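PDB 3DS8: Lin2722 protein, which is of unknown function but belongs to an alpha/beta hydrolase family and is probably a hydrolase. Local coordinates for residues Phe93-Gly98 and Thr123-Val128. Residues are numbered along the deposited sequence; the frame is centred on the assembly and turned at random.
Sequences FTQMDG and TLRKLV. With SO4 (sulfate ion), chain F.
Strands 95-98 and 123-128 pair in parallel, and a beta bulge at Arg125 shifts their register by one residue between Met96 and Gly98. Before the bulge, Met96 N bonds to Thr123 O and Met96 O takes Arg125 N; after it, Gly98 N reaches Lys126 O at 2.8 Å and Gly98 O receives Val128 N. At the start of the ladder Thr94 O accepts from both Thr123 N and Thr123 OG1.

The bulge turns Arg125 toward Asp97. Arg125 grips the carboxylate side-on, with NE to Asp97 OD1 at 2.9 Å and NH2 to Asp97 OD2 at 2.8 Å. Both oxygens use their syn lone pairs, and the two flat groups are nearly coplanar, 10° apart. Lys126 N adds a bond to Asp97 OD1 at 2.9 Å, coming from above the carboxylate plane. Asp97 OD2 also forms a salt bridge with Arg59, so this buried acid is held by several donors, which would probably keep it ionised.

Lys126 runs alongside Asp97, its CB 3.4 Å from Asp97 OD1. A bend at its last torsion (chi4 -78°) turns Lys126 NZ to sulfate O3 at 3.2 Å, as well as to Glu173 and the carbonyls of Phe238 and Phe242. The sulfate is probably from the crystallisation liquor.

On the face that carries Met96 and Leu124, Met96 CE touches Leu124 CD1 at 4.0 Å. Helix 103-114 covers this pair through Tyr111 and Ala112, and Met84 of helix 73-91 also meets Met96. The two strands and helix 103-114 form a right-handed beta-alpha-beta crossover in the central sheet of an alpha/beta hydrolase fold; strand 95-101 leads into a probable nucleophile elbow.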
ATOM      1  N   PHE A  93      12.810 -11.286  -9.486  1.00 16.11           N
ATOM      2  CA  PHE A  93      12.627  -9.863  -9.247  1.00 16.16           C
ATOM      3  C   PHE A  93      13.333  -9.461  -7.966  1.00 16.00           C
ATOM      4  O   PHE A  93      13.033  -9.990  -6.912  1.00 17.10           O
ATOM      5  CB  PHE A  93      11.147  -9.508  -9.063  1.00 16.24           C
ATOM      6  CG  PHE A  93      10.241  -9.897 -10.207  1.00 14.31           C
ATOM      7  CD1 PHE A  93      10.513  -9.495 -11.507  1.00 20.37           C
ATOM      8  CD2 PHE A  93       9.102 -10.651  -9.977  1.00 18.27           C
ATOM      9  CE1 PHE A  93       9.646  -9.836 -12.561  1.00 19.41           C
ATOM     10  CE2 PHE A  93       8.225 -10.992 -11.017  1.00 18.42           C
ATOM     11  CZ  PHE A  93       8.522 -10.603 -12.315  1.00 19.17           C
ATOM     12  N   THR A  94      14.218  -8.478  -8.031  1.00 16.23           N
ATOM     13  CA  THR A  94      14.893  -8.053  -6.804  1.00 17.30           C
ATOM     14  C   THR A  94      14.158  -6.924  -6.078  1.00 16.54           C
ATOM     15  O   THR A  94      14.387  -6.721  -4.892  1.00 15.82           O
ATOM     16  CB  THR A  94      16.314  -7.622  -7.098  1.00 18.61           C
ATOM     17  OG1 THR A  94      16.282  -6.611  -8.091  1.00 20.38           O
ATOM     18  CG2 THR A  94      17.136  -8.812  -7.613  1.00 20.19           C
ATOM     19  N   GLN A  95      13.324  -6.185  -6.822  1.00 16.17           N
ATOM     20  CA  GLN A  95      12.457  -5.114  -6.288  1.00 16.82           C
ATOM     21  C   GLN A  95      11.036  -5.300  -6.765  1.00 15.99           C
ATOM     22  O   GLN A  95      10.816  -5.912  -7.794  1.00 15.18           O
ATOM     23  CB  GLN A  95      12.905  -3.744  -6.770  1.00 17.36           C
ATOM     24  CG  GLN A  95      14.321  -3.374  -6.415  1.00 20.47           C
ATOM     25  CD  GLN A  95      14.630  -1.957  -6.837  1.00 21.01           C
ATOM     26  OE1 GLN A  95      14.949  -1.692  -7.998  1.00 29.47           O
ATOM     27  NE2 GLN A  95      14.524  -1.045  -5.898  1.00 26.71           N
HETATM   28  N   MSE A  96      10.081  -4.716  -6.024  1.00 15.92           N
HETATM   29  CA  MSE A  96       8.708  -4.609  -6.465  1.00 18.33           C
HETATM   30  C   MSE A  96       8.097  -3.340  -5.868  1.00 15.55           C
HETATM   31  O   MSE A  96       8.539  -2.877  -4.838  1.00 15.50           O
HETATM   32  CB  MSE A  96       7.923  -5.796  -5.976  1.00 18.00           C
HETATM   33  CG  MSE A  96       7.748  -5.814  -4.531  1.00 20.21           C
HETATM   34 SE   MSE A  96       6.830  -7.490  -4.031  1.00 39.17          SE
HETATM   35  CE  MSE A  96       5.915  -6.870  -2.393  1.00 25.97           C
ATOM     36  N   ASP A  97       7.091  -2.823  -6.535  1.00 15.19           N
ATOM     37  CA  ASP A  97       6.246  -1.755  -5.995  1.00 13.29           C
ATOM     38  C   ASP A  97       4.926  -2.377  -5.532  1.00 13.59           C
ATOM     39  O   ASP A  97       4.591  -3.475  -5.946  1.00 13.73           O
ATOM     40  CB  ASP A  97       5.979  -0.735  -7.060  1.00 13.38           C
ATOM     41  CG  ASP A  97       7.224  -0.086  -7.552  1.00 15.95           C
ATOM     42  OD1 ASP A  97       8.167   0.070  -6.774  1.00 15.77           O
ATOM     43  OD2 ASP A  97       7.216   0.313  -8.726  1.00 15.01           O
ATOM     44  N   GLY A  98       4.241  -1.754  -4.597  1.00 12.32           N
ATOM     45  CA  GLY A  98       2.968  -2.274  -4.126  1.00 13.70           C
ATOM     46  C   GLY A  98       1.939  -1.189  -3.889  1.00 12.98           C
ATOM     47  O   GLY A  98       2.280  -0.102  -3.470  1.00 15.19           O
ATOM     48  N   THR A 123      12.625  -6.580  -2.709  1.00 19.09           N
ATOM     49  CA  THR A 123      12.619  -5.442  -1.803  1.00 19.76           C
ATOM     50  C   THR A 123      11.474  -4.515  -2.262  1.00 17.74           C
ATOM     51  O   THR A 123      11.356  -4.239  -3.456  1.00 15.59           O
ATOM     52  CB  THR A 123      13.911  -4.624  -1.894  1.00 20.65           C
ATOM     53  OG1 THR A 123      14.070  -4.167  -3.229  1.00 30.98           O
ATOM     54  CG2 THR A 123      15.089  -5.416  -1.578  1.00 21.80           C
ATOM     55  N   LEU A 124      10.653  -4.040  -1.334  1.00 17.40           N
ATOM     56  CA  LEU A 124       9.594  -3.068  -1.685  1.00 16.84           C
ATOM     57  C   LEU A 124      10.261  -1.722  -1.963  1.00 16.18           C
ATOM     58  O   LEU A 124      11.106  -1.266  -1.209  1.00 16.18           O
ATOM     59  CB  LEU A 124       8.591  -2.921  -0.546  1.00 17.98           C
ATOM     60  CG  LEU A 124       7.271  -2.258  -0.797  1.00 18.64           C
ATOM     61  CD1 LEU A 124       6.465  -2.955  -1.903  1.00 18.81           C
ATOM     62  CD2 LEU A 124       6.492  -2.254   0.558  1.00 20.16           C
ATOM     63  N   ARG A 125       9.919  -1.133  -3.088  1.00 14.31           N
ATOM     64  CA  ARG A 125      10.451   0.133  -3.512  1.00 15.12           C
ATOM     65  C   ARG A 125       9.396   1.240  -3.302  1.00 15.94           C
ATOM     66  O   ARG A 125       9.539   2.075  -2.417  1.00 16.62           O
ATOM     67  CB  ARG A 125      10.916   0.056  -4.960  1.00 14.20           C
ATOM     68  CG  ARG A 125      11.520   1.372  -5.468  1.00 13.83           C
ATOM     69  CD  ARG A 125      11.831   1.360  -6.943  1.00 16.97           C
ATOM     70  NE  ARG A 125      10.649   1.278  -7.790  1.00 16.08           N
ATOM     71  CZ  ARG A 125      10.651   1.593  -9.081  1.00 17.07           C
ATOM     72  NH1 ARG A 125      11.774   2.005  -9.676  1.00 19.50           N
ATOM     73  NH2 ARG A 125       9.543   1.519  -9.770  1.00 16.91           N
ATOM     74  N   LYS A 126       8.346   1.242  -4.107  1.00 14.06           N
ATOM     75  CA  LYS A 126       7.242   2.209  -3.930  1.00 14.35           C
ATOM     76  C   LYS A 126       6.107   1.513  -3.208  1.00 14.49           C
ATOM     77  O   LYS A 126       5.773   0.373  -3.540  1.00 16.87           O
ATOM     78  CB  LYS A 126       6.746   2.711  -5.252  1.00 14.95           C
ATOM     79  CG  LYS A 126       7.798   3.534  -6.017  1.00 15.81           C
ATOM     80  CD  LYS A 126       7.335   3.811  -7.405  1.00 15.99           C
ATOM     81  CE  LYS A 126       8.321   4.565  -8.207  1.00 18.09           C
ATOM     82  NZ  LYS A 126       8.392   6.013  -7.936  1.00 18.21           N
ATOM     83  N   LEU A 127       5.512   2.185  -2.243  1.00 14.50           N
ATOM     84  CA  LEU A 127       4.421   1.670  -1.422  1.00 13.92           C
ATOM     85  C   LEU A 127       3.309   2.710  -1.445  1.00 14.09           C
ATOM     86  O   LEU A 127       3.495   3.823  -0.963  1.00 14.23           O
ATOM     87  CB  LEU A 127       4.859   1.460   0.027  1.00 14.45           C
ATOM     88  CG  LEU A 127       3.975   0.688   1.007  1.00 15.68           C
ATOM     89  CD1 LEU A 127       4.783   0.471   2.334  1.00 17.02           C
ATOM     90  CD2 LEU A 127       2.614   1.375   1.233  1.00 18.73           C
ATOM     91  N   VAL A 128       2.180   2.362  -2.049  1.00 14.20           N
ATOM     92  CA  VAL A 128       0.977   3.191  -2.034  1.00 13.77           C
ATOM     93  C   VAL A 128      -0.079   2.576  -1.120  1.00 14.32           C
ATOM     94  O   VAL A 128      -0.474   1.392  -1.253  1.00 14.29           O
ATOM     95  CB  VAL A 128       0.385   3.386  -3.461  1.00 13.62           C
ATOM     96  CG1 VAL A 128      -0.875   4.296  -3.417  1.00 13.50           C
ATOM     97  CG2 VAL A 128       1.414   3.965  -4.438  1.00 15.03           C
TER
HETATM   98  S   SO4 F 259      12.480   6.067  -8.081  1.00 49.97           S
HETATM   99  O1  SO4 F 259      13.768   5.825  -8.755  1.00 49.52           O
HETATM  100  O2  SO4 F 259      12.603   7.417  -7.452  1.00 36.20           O
HETATM  101  O3  SO4 F 259      11.353   5.996  -9.042  1.00 43.98           O
HETATM  102  O4  SO4 F 259      12.180   4.963  -7.131  1.00 45.85           O